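Local coordinates for DNA endonuclease I-CeuI (PDB 2EX5), which cleaves a degenerate DNA target of 17-19 base pairs as a magnesium-dependent homodimer, making the staggered cut needed for homing of its group I intron, at residues 6-10 and 11-15; 45-49 and 50-54; 127-130 and 131-135; 143-146 and 147-151. The protein carries 1 engineered substitution. One frame throughout, in Å; residues are numbered along the deposited sequence.

Contact 1: residues 6-10 and 11-15; sequences EKLPQ and DKLEE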
loop_
_atom_site.group_PDB
_atom_site.type_symbol
_atom_site.label_atom_id
_atom_site.label_comp_id
_atom_site.label_asym_id
_atom_site.label_seq_id
_atom_site.Cartn_x
_atom_site.Cartn_y
_atom_site.Cartn_z
ATOM N N GLU C 6 7.854 -14.413 -12.188
ATOM C CA GLU C 6 8.573 -15.468 -11.458
ATOM C C GLU C 6 7.794 -15.986 -10.237
ATOM O O GLU C 6 7.566 -15.226 -9.292
ATOM C CB GLU C 6 9.909 -14.915 -10.936
ATOM C CG GLU C 6 11.070 -14.918 -11.915
ATOM C CD GLU C 6 12.407 -14.758 -11.195
ATOM O OE1 GLU C 6 12.952 -13.666 -11.288
ATOM O OE2 GLU C 6 12.915 -15.703 -10.517
ATOM N N LYS C 7 7.406 -17.264 -10.248
ATOM C CA LYS C 7 6.723 -17.859 -9.134
ATOM C C LYS C 7 7.779 -18.035 -8.031
ATOM O O LYS C 7 8.925 -18.165 -8.344
ATOM C CB LYS C 7 6.083 -19.192 -9.515
ATOM C CG LYS C 7 4.883 -19.084 -10.414
ATOM C CD LYS C 7 3.927 -20.261 -10.234
ATOM C CE LYS C 7 4.370 -21.512 -10.986
ATOM N NZ LYS C 7 4.173 -22.736 -10.137
ATOM N N LEU C 8 7.393 -17.906 -6.759
ATOM C CA LEU C 8 8.236 -18.269 -5.626
ATOM C C LEU C 8 8.561 -19.783 -5.748
ATOM O O LEU C 8 7.676 -20.595 -5.951
ATOM C CB LEU C 8 7.433 -17.990 -4.341
ATOM C CG LEU C 8 7.887 -17.952 -2.889
ATOM C CD1 LEU C 8 7.671 -19.265 -2.370
ATOM C CD2 LEU C 8 9.324 -17.528 -2.667
ATOM N N PRO C 9 9.835 -20.165 -5.660
ATOM C CA PRO C 9 10.090 -21.565 -6.086
ATOM C C PRO C 9 9.558 -22.584 -5.075
ATOM O O PRO C 9 9.385 -22.264 -3.900
ATOM C CB PRO C 9 11.595 -21.615 -6.221
ATOM C CG PRO C 9 12.052 -20.611 -5.147
ATOM C CD PRO C 9 11.054 -19.493 -5.197
ATOM N N GLN C 10 9.297 -23.788 -5.553
ATOM C CA GLN C 10 8.511 -24.768 -4.810
ATOM C C GLN C 10 9.228 -25.304 -3.607
ATOM O O GLN C 10 8.594 -25.772 -2.667
ATOM C CB GLN C 10 8.021 -25.882 -5.752
ATOM C CG GLN C 10 6.454 -25.957 -5.918
ATOM C CD GLN C 10 5.805 -26.979 -4.930
ATOM O OE1 GLN C 10 6.369 -28.060 -4.686
ATOM N NE2 GLN C 10 4.652 -26.628 -4.351
ATOM N N ASP C 11 10.549 -25.172 -3.604
ATOM C CA ASP C 11 11.345 -25.563 -2.436
ATOM C C ASP C 11 11.079 -24.641 -1.244
ATOM O O ASP C 11 11.077 -25.082 -0.075
ATOM C CB ASP C 11 12.859 -25.602 -2.766
ATOM C CG ASP C 11 13.584 -24.280 -2.450
ATOM O OD1 ASP C 11 13.543 -23.358 -3.291
ATOM O OD2 ASP C 11 14.216 -24.157 -1.371
ATOM N N LYS C 12 10.890 -23.342 -1.566
ATOM C CA LYS C 12 10.542 -22.309 -0.568
ATOM C C LYS C 12 9.119 -22.490 -0.076
ATOM O O LYS C 12 8.890 -22.460 1.114
ATOM C CB LYS C 12 10.753 -20.902 -1.141
ATOM C CG LYS C 12 12.152 -20.598 -1.501
ATOM C CD LYS C 12 12.830 -19.699 -0.526
ATOM C CE LYS C 12 14.313 -19.584 -0.841
ATOM N NZ LYS C 12 14.537 -18.850 -2.088
ATOM N N LEU C 13 8.176 -22.712 -0.994
ATOM C CA LEU C 13 6.806 -23.008 -0.597
ATOM C C LEU C 13 6.722 -24.149 0.403
ATOM O O LEU C 13 6.037 -24.038 1.412
ATOM C CB LEU C 13 5.947 -23.323 -1.819
ATOM C CG LEU C 13 5.420 -22.173 -2.679
ATOM C CD1 LEU C 13 4.329 -22.712 -3.537
ATOM C CD2 LEU C 13 4.855 -21.113 -1.741
ATOM N N GLU C 14 7.441 -25.248 0.114
ATOM C CA GLU C 14 7.426 -26.454 0.968
ATOM C C GLU C 14 8.045 -26.241 2.292
ATOM O O GLU C 14 7.506 -26.631 3.333
ATOM C CB GLU C 14 8.152 -27.621 0.270
ATOM C CG GLU C 14 7.181 -28.857 0.233
ATOM C CD GLU C 14 6.008 -28.553 -0.640
ATOM O OE1 GLU C 14 6.259 -27.940 -1.722
ATOM O OE2 GLU C 14 4.873 -28.866 -0.230
ATOM N N GLU C 15 9.163 -25.522 2.249
ATOM C CA GLU C 15 9.855 -25.084 3.453
ATOM C C GLU C 15 9.030 -24.150 4.354
ATOM O O GLU C 15 9.010 -24.336 5.540
ATOM C CB GLU C 15 11.167 -24.495 3.034
ATOM C CG GLU C 15 12.158 -24.357 4.180
ATOM C CD GLU C 15 12.569 -25.689 4.759
ATOM O OE1 GLU C 15 12.541 -25.852 6.029
ATOM O OE2 GLU C 15 12.869 -26.556 3.911
#

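Contact 2: residues 45-49 and 50-54; sequences VQVTS and ESKLF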
loop_
_atom_site.group_PDB
_atom_site.type_symbol
_atom_site.label_atom_id
_atom_site.label_comp_id
_atom_site.label_asym_id
_atom_site.label_seq_id
_atom_site.Cartn_x
_atom_site.Cartn_y
_atom_site.Cartn_z
ATOM N N VAL C 45 15.767 -7.874 13.621
ATOM C CA VAL C 45 15.432 -6.453 13.867
ATOM C C VAL C 45 15.132 -6.054 15.318
ATOM O O VAL C 45 14.517 -6.814 16.082
ATOM C CB VAL C 45 14.320 -5.861 12.832
ATOM C CG1 VAL C 45 14.139 -4.334 12.985
ATOM C CG2 VAL C 45 14.693 -6.157 11.355
ATOM N N GLN C 46 15.638 -4.861 15.670
ATOM C CA GLN C 46 15.080 -3.954 16.678
ATOM C C GLN C 46 13.669 -3.460 16.298
ATOM O O GLN C 46 13.424 -2.827 15.224
ATOM C CB GLN C 46 15.970 -2.711 16.809
ATOM C CG GLN C 46 17.264 -2.825 16.008
ATOM C CD GLN C 46 17.128 -2.439 14.535
ATOM O OE1 GLN C 46 16.876 -1.273 14.215
ATOM N NE2 GLN C 46 17.348 -3.401 13.631
ATOM N N VAL C 47 12.754 -3.729 17.210
ATOM C CA VAL C 47 11.500 -3.061 17.186
ATOM C C VAL C 47 11.760 -1.774 17.977
ATOM O O VAL C 47 12.013 -1.829 19.215
ATOM C CB VAL C 47 10.368 -3.964 17.784
ATOM C CG1 VAL C 47 9.144 -3.206 18.021
ATOM C CG2 VAL C 47 10.078 -5.110 16.857
ATOM N N THR C 48 11.720 -0.625 17.277
ATOM C CA THR C 48 11.834 0.692 17.929
ATOM C C THR C 48 10.576 1.443 17.702
ATOM O O THR C 48 9.706 0.994 16.915
ATOM C CB THR C 48 13.016 1.561 17.433
ATOM O OG1 THR C 48 12.967 1.688 16.023
ATOM C CG2 THR C 48 14.330 0.924 17.754
ATOM N N SER C 49 10.459 2.550 18.452
ATOM C CA SER C 49 9.375 3.505 18.328
ATOM C C SER C 49 9.249 3.910 16.849
ATOM O O SER C 49 8.154 4.105 16.331
ATOM C CB SER C 49 9.740 4.812 19.073
ATOM O OG SER C 49 9.689 4.686 20.484
ATOM N N GLU C 50 10.400 4.129 16.259
ATOM C CA GLU C 50 10.635 4.480 14.854
ATOM C C GLU C 50 10.119 3.407 13.818
ATOM O O GLU C 50 9.495 3.774 12.796
ATOM C CB GLU C 50 12.090 4.528 14.659
ATOM C CG GLU C 50 12.599 5.779 14.092
ATOM C CD GLU C 50 13.228 6.638 15.164
ATOM O OE1 GLU C 50 12.979 6.385 16.399
ATOM O OE2 GLU C 50 13.994 7.543 14.772
ATOM N N SER C 51 10.417 2.134 14.087
ATOM C CA SER C 51 10.082 1.104 13.151
ATOM C C SER C 51 8.584 0.722 13.218
ATOM O O SER C 51 8.039 0.258 12.241
ATOM C CB SER C 51 11.068 -0.066 13.216
ATOM O OG SER C 51 10.858 -0.683 14.409
ATOM N N LYS C 52 7.948 0.996 14.361
ATOM C CA LYS C 52 6.543 0.972 14.595
ATOM C C LYS C 52 5.702 2.028 13.860
ATOM O O LYS C 52 4.553 1.741 13.370
ATOM C CB LYS C 52 6.319 1.105 16.067
ATOM C CG LYS C 52 6.778 -0.147 16.800
ATOM C CD LYS C 52 5.925 -0.415 17.997
ATOM C CE LYS C 52 6.716 -0.546 19.269
ATOM N NZ LYS C 52 7.417 0.714 19.306
ATOM N N LEU C 53 6.246 3.243 13.798
ATOM C CA LEU C 53 5.597 4.314 13.069
ATOM C C LEU C 53 5.650 4.001 11.586
ATOM O O LEU C 53 4.774 4.380 10.900
ATOM C CB LEU C 53 6.247 5.708 13.351
ATOM C CG LEU C 53 5.805 6.797 14.350
ATOM C CD1 LEU C 53 4.647 6.497 15.192
ATOM C CD2 LEU C 53 6.968 7.431 15.270
ATOM N N PHE C 54 6.761 3.439 11.109
ATOM C CA PHE C 54 6.959 3.009 9.724
ATOM C C PHE C 54 5.951 1.837 9.446
ATOM O O PHE C 54 5.284 1.840 8.440
ATOM C CB PHE C 54 8.419 2.561 9.465
ATOM C CG PHE C 54 8.680 1.997 8.018
ATOM C CD1 PHE C 54 9.130 2.832 6.999
ATOM C CD2 PHE C 54 8.424 0.668 7.710
ATOM C CE1 PHE C 54 9.380 2.351 5.686
ATOM C CE2 PHE C 54 8.627 0.204 6.440
ATOM C CZ PHE C 54 9.111 1.032 5.441
HETATM O O HOH W 1 8.124 1.995 21.608
#

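Contact 3: residues 127-130 and 131-135; sequences QSLE and EKVIP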
loop_
_atom_site.group_PDB
_atom_site.type_symbol
_atom_site.label_atom_id
_atom_site.label_comp_id
_atom_site.label_asym_id
_atom_site.label_seq_id
_atom_site.Cartn_x
_atom_site.Cartn_y
_atom_site.Cartn_z
ATOM N N GLN C 127 -8.453 -12.809 20.748
ATOM C CA GLN C 127 -7.742 -12.149 21.884
ATOM C C GLN C 127 -6.597 -11.367 21.310
ATOM O O GLN C 127 -6.403 -10.221 21.665
ATOM C CB GLN C 127 -7.022 -13.080 22.882
ATOM C CG GLN C 127 -7.623 -14.282 23.520
ATOM C CD GLN C 127 -6.554 -14.930 24.526
ATOM O OE1 GLN C 127 -6.872 -15.171 25.691
ATOM N NE2 GLN C 127 -5.270 -15.174 24.038
ATOM N N SER C 128 -5.789 -11.990 20.472
ATOM C CA SER C 128 -4.730 -11.270 19.727
ATOM C C SER C 128 -5.191 -9.960 19.041
ATOM O O SER C 128 -4.495 -8.987 18.992
ATOM C CB SER C 128 -4.178 -12.152 18.643
ATOM O OG SER C 128 -3.795 -13.390 19.124
ATOM N N LEU C 129 -6.334 -10.013 18.394
ATOM C CA LEU C 129 -6.886 -8.910 17.631
ATOM C C LEU C 129 -7.194 -7.778 18.611
ATOM O O LEU C 129 -6.852 -6.613 18.418
ATOM C CB LEU C 129 -8.178 -9.485 16.929
ATOM C CG LEU C 129 -8.339 -9.714 15.418
ATOM C CD1 LEU C 129 -7.082 -9.610 14.516
ATOM C CD2 LEU C 129 -9.393 -10.688 14.989
ATOM N N GLU C 130 -7.842 -8.125 19.702
ATOM C CA GLU C 130 -8.021 -7.206 20.822
ATOM C C GLU C 130 -6.835 -6.709 21.651
ATOM O O GLU C 130 -6.803 -5.550 22.122
ATOM C CB GLU C 130 -8.826 -8.005 21.798
ATOM C CG GLU C 130 -10.118 -7.492 21.921
ATOM C CD GLU C 130 -10.815 -8.243 22.996
ATOM O OE1 GLU C 130 -11.406 -9.323 22.639
ATOM O OE2 GLU C 130 -10.713 -7.720 24.153
ATOM N N GLU C 131 -5.891 -7.600 21.913
ATOM C CA GLU C 131 -4.780 -7.261 22.863
ATOM C C GLU C 131 -3.586 -6.717 22.109
ATOM O O GLU C 131 -2.753 -5.930 22.609
ATOM C CB GLU C 131 -4.422 -8.505 23.710
ATOM C CG GLU C 131 -5.646 -9.012 24.485
ATOM C CD GLU C 131 -5.369 -10.209 25.382
ATOM O OE1 GLU C 131 -4.352 -10.931 25.224
ATOM O OE2 GLU C 131 -6.224 -10.426 26.269
ATOM N N LYS C 132 -3.498 -7.119 20.861
ATOM C CA LYS C 132 -2.322 -6.754 20.041
ATOM C C LYS C 132 -2.660 -5.853 18.884
ATOM O O LYS C 132 -2.096 -4.775 18.779
ATOM C CB LYS C 132 -1.644 -8.027 19.611
ATOM C CG LYS C 132 -0.978 -8.665 20.816
ATOM C CD LYS C 132 -0.749 -10.145 20.605
ATOM C CE LYS C 132 0.620 -10.497 21.377
ATOM N NZ LYS C 132 0.774 -9.409 22.480
ATOM N N VAL C 133 -3.571 -6.287 17.988
ATOM C CA VAL C 133 -3.767 -5.524 16.774
ATOM C C VAL C 133 -4.451 -4.135 16.971
ATOM O O VAL C 133 -3.978 -3.100 16.582
ATOM C CB VAL C 133 -4.445 -6.435 15.670
ATOM C CG1 VAL C 133 -4.717 -5.578 14.423
ATOM C CG2 VAL C 133 -3.574 -7.715 15.382
ATOM N N ILE C 134 -5.587 -4.092 17.595
ATOM C CA ILE C 134 -6.272 -2.810 17.764
ATOM C C ILE C 134 -5.440 -1.856 18.662
ATOM O O ILE C 134 -5.204 -0.731 18.299
ATOM C CB ILE C 134 -7.738 -3.033 18.273
ATOM C CG1 ILE C 134 -8.582 -3.838 17.247
ATOM C CG2 ILE C 134 -8.376 -1.682 18.782
ATOM C CD1 ILE C 134 -8.721 -3.088 15.848
ATOM N N PRO C 135 -4.963 -2.299 19.815
ATOM C CA PRO C 135 -4.085 -1.372 20.522
ATOM C C PRO C 135 -2.974 -0.748 19.690
ATOM O O PRO C 135 -2.736 0.456 19.813
ATOM C CB PRO C 135 -3.500 -2.295 21.640
ATOM C CG PRO C 135 -4.702 -3.075 22.032
ATOM C CD PRO C 135 -5.177 -3.530 20.606
#

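Contact 4: residues 143-146 and 147-151; sequences AFSS and PEKVK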
loop_
_atom_site.group_PDB
_atom_site.type_symbol
_atom_site.label_atom_id
_atom_site.label_comp_id
_atom_site.label_asym_id
_atom_site.label_seq_id
_atom_site.Cartn_x
_atom_site.Cartn_y
_atom_site.Cartn_z
ATOM N N ALA C 143 -3.892 8.313 14.292
ATOM C CA ALA C 143 -3.570 9.746 14.286
ATOM C C ALA C 143 -3.291 10.236 12.878
ATOM O O ALA C 143 -3.666 11.350 12.471
ATOM C CB ALA C 143 -2.341 10.023 15.233
ATOM N N PHE C 144 -2.660 9.392 12.091
ATOM C CA PHE C 144 -2.347 9.772 10.713
ATOM C C PHE C 144 -3.297 9.129 9.709
ATOM O O PHE C 144 -3.140 9.269 8.508
ATOM C CB PHE C 144 -0.885 9.384 10.408
ATOM C CG PHE C 144 0.075 9.579 11.571
ATOM C CD1 PHE C 144 0.658 10.826 11.837
ATOM C CD2 PHE C 144 0.384 8.538 12.413
ATOM C CE1 PHE C 144 1.602 11.009 12.893
ATOM C CE2 PHE C 144 1.310 8.718 13.489
ATOM C CZ PHE C 144 1.927 9.948 13.681
ATOM N N SER C 145 -4.291 8.408 10.171
ATOM C CA SER C 145 -5.124 7.673 9.293
ATOM C C SER C 145 -6.273 8.501 8.679
ATOM O O SER C 145 -6.668 9.543 9.196
ATOM C CB SER C 145 -5.691 6.475 10.076
ATOM O OG SER C 145 -6.077 5.445 9.209
ATOM N N SER C 146 -6.795 8.012 7.559
ATOM C CA SER C 146 -7.970 8.629 6.871
ATOM C C SER C 146 -9.201 8.416 7.707
ATOM O O SER C 146 -9.267 7.465 8.473
ATOM C CB SER C 146 -8.190 8.036 5.440
ATOM O OG SER C 146 -8.735 6.719 5.554
ATOM N N PRO C 147 -10.174 9.349 7.634
ATOM C CA PRO C 147 -11.437 9.084 8.286
ATOM C C PRO C 147 -12.053 7.699 8.132
ATOM O O PRO C 147 -12.520 7.159 9.117
ATOM C CB PRO C 147 -12.362 10.209 7.718
ATOM C CG PRO C 147 -11.371 11.428 7.668
ATOM C CD PRO C 147 -10.107 10.732 7.100
ATOM N N GLU C 148 -12.176 7.167 6.913
ATOM C CA GLU C 148 -12.695 5.809 6.723
ATOM C C GLU C 148 -11.965 4.771 7.544
ATOM O O GLU C 148 -12.581 3.894 8.057
ATOM C CB GLU C 148 -12.572 5.392 5.261
ATOM C CG GLU C 148 -13.468 4.224 5.018
ATOM C CD GLU C 148 -13.213 3.528 3.749
ATOM O OE1 GLU C 148 -12.404 4.074 2.932
ATOM O OE2 GLU C 148 -13.830 2.437 3.556
ATOM N N LYS C 149 -10.646 4.842 7.608
ATOM C CA LYS C 149 -9.884 3.682 8.148
ATOM C C LYS C 149 -10.033 3.741 9.649
ATOM O O LYS C 149 -10.220 2.728 10.242
ATOM C CB LYS C 149 -8.369 3.669 7.715
ATOM C CG LYS C 149 -7.889 2.683 6.613
ATOM C CD LYS C 149 -8.709 2.638 5.393
ATOM C CE LYS C 149 -8.647 1.251 4.716
ATOM N NZ LYS C 149 -7.413 1.034 3.940
ATOM N N VAL C 150 -9.997 4.953 10.229
ATOM C CA VAL C 150 -10.275 5.238 11.662
ATOM C C VAL C 150 -11.604 4.685 12.061
ATOM O O VAL C 150 -11.722 4.000 13.072
ATOM C CB VAL C 150 -10.221 6.812 12.020
ATOM C CG1 VAL C 150 -10.608 7.136 13.471
ATOM C CG2 VAL C 150 -8.925 7.369 11.678
ATOM N N LYS C 151 -12.622 4.946 11.276
ATOM C CA LYS C 151 -13.945 4.368 11.596
ATOM C C LYS C 151 -13.956 2.821 11.484
ATOM O O LYS C 151 -14.660 2.166 12.227
ATOM C CB LYS C 151 -15.003 5.010 10.656
ATOM C CG LYS C 151 -16.277 4.257 10.513
ATOM C CD LYS C 151 -17.053 4.847 9.264
ATOM C CE LYS C 151 -16.502 4.304 7.823
ATOM N NZ LYS C 151 -17.475 4.683 6.650
HETATM O O HOH W 2 -9.254 5.185 3.460
#

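Contact 1: residues 6-10 and 11-15
L13 reaches back from the first turn of helix 10-26 to the chain leading into it, and its side chain, followed outward, runs between Q10 and L8. CB is 3.7 Å from the backbone O of Q10. CG comes next, 3.7 Å from CD1 of L8. With chi1 at -79° this CG lies beside the backbone N of L13, on the side from which L8 comes. At the tip the two methyls part: CD1 diverges, while CD2 presses on L8 CD1 at 3.4 Å, closer than ordinary methyl contact.

L8 uses the same methyl on a second residue, K12, whose CB is 3.7 Å from L8 CD1, the two side chains crossing at about a right angle. L8 is buried, with V91 and A117 also packing on it, and K12 touches L39 of helix 29-40. K12 CG also touches the ring atoms CG and CD of P9, CG to CG 3.6 Å.

Backbone bonds fix this frame. P9, the N-cap residue, gives its O to L13 N at 3.2 Å, in the carbonyl plane and fairly straight (N-H...O 164°), and more weakly to K12 N. E14 N binds Q10 O at 3.1 Å. A proline cap has no side-chain acceptor, and the chemistry follows from that: the hydrogen bonds across this helix start all end on main-chain carbonyls, those of P9 and Q10, while L8 against L13 supplies a tight apolar contact.

Contact 2: residues 45-49 and 50-54
T48 and S51 grip each other in both directions at the start of helix 49-62, and the hydrogen bonds of that pair come first. The hydroxyl of T48, the N-cap residue, accepts from S51 N at 3.2 Å, and the backbone N of T48 returns a bond to S51 OG at 3.0 Å, nearly straight (164°). Each hydroxyl can do this because its oxygen sits between the backbone N and the carbonyl carbon (chi1 54° in T48, 69° in S51), which brings it within bonding distance of the other residue's backbone N.

Main-chain bonds follow. T48 O takes K52 N at 3.1 Å, with S51 N a weak second donor; one residue on, S49 O takes L53 N at 3.3 Å.

The ammonium of K52 adds a further set of polar bonds. Its strongest polar partner is Y140 OH of helix 126-141. The chain bends repeatedly and folds back over the cap, so that NZ also makes a weak hydrogen bond to T48 O (3.3 Å). A water accepts from K52 NZ at 2.7 Å and is weakly linked to S49 OG.

Apolar contact is small: V47 CG1 lies 3.8 Å from K52 CE, the side chains crossing at about a right angle. Beyond the two segments, F54 meets the ring of F144 of the second subunit, and E50 and S51 also pack on that F144. The reciprocal bonds define a capping box. It opens the helix that carries the LAGLIDADG motif, which in this family lines the dimer interface and at its far end brings G61 and E62 to a metal.

Contact 3: residues 127-130 and 131-135
Between Q127 and P135 the backbone widens: E131 N binds Q127 O at 2.7 Å in the usual helical way, but V133 N and I134 N reach five residues back, to S128 O (3.0 Å) and L129 O (2.9 Å), the signature of a pi-type turn, and S128 O takes K132 N as a second donor from above its carbonyl plane.

Among the side chains, the ring of P135 explains the break that follows. Having no N-H to give, it sets CD 3.0 Å from E130 O, where a donor would otherwise come, and the helix kinks. L129 and V133 lie side by side and point the same way, L129 CD1 to V133 CG2 4.1 Å. Both rest on I123 and F85 of the sheet, and L129 also touches P83. I134 folds its CG1 back to 3.5 Å from L129 O, and it packs with L129 on F156 and L160 of helix 147-164. In E131, chi1 of -58° puts CG beside the backbone N and so against the acceptor of that N, 3.2 Å from Q127 O.

This is a pi-widened, proline-kinked turn in helix 126-141 of the LAGLIDADG endonuclease fold, whose side chains pack on the antiparallel sheet and on helix 147-164; L129 brings it to about 7 Å, between side chains, from the metal-binding D82.

Contact 4: residues 143-146 and 147-151
S146 caps helix 147-164, and its polar bonds carry most of the contact. The straightest is V150 N to S146 O, 3.2 Å with an N-H...O angle of 177°. K149 N lies where both acceptors of S146 can reach it, but weakly: 3.1 Å to O and 3.4 Å to OG. The hydroxyl, at chi1 74° between the backbone N and the carbonyl carbon, also meets a water at 2.6 Å from S146 OG, and this water donates a weak bond to E148 OE1. E60 bonds S145 OG through one carboxylate oxygen and S146 N through the other. From the second subunit, K95 NZ binds S145 O and N92 binds E148 OE1.

Apolar packing is slight. V150 CG2, turned anti to the carbonyl carbon, touches S145 CB at 3.7 Å, and K149 CB rests against the hydroxyl of S145, 3.3 Å from OG.

The chemistry implies a cap that leans on the main chain: the side-chain capping bond is weak, the carbonyl of S146 gives the one strong bond across to the helix, at V150 N, and E60 holds the capping residue itself by its N. P147, in the first turn, needs no acceptor for its ring nitrogen.

Contacts 1 and 2 are surface turns; contacts 3 and 4 are partly buried, contact 3 being nearest the centre of the chain, about 11 Å between centres. Three of them are helix starts solved differently: proline carbonyl in 6-15, full capping box in 45-54, weak serine cap whose hydroxyl also meets a water in 143-151. Contact 3 instead sits inside a helix, where the bonds across its segments are all backbone and its apolar side chains face sheet and helix 147-164, the helix that contact 4 opens. Contacts 2 and 4 both touch the second subunit, through reciprocal F54 and F144 pairs. Contact 1 stands apart, its centre about 36 Å from that of contact 4.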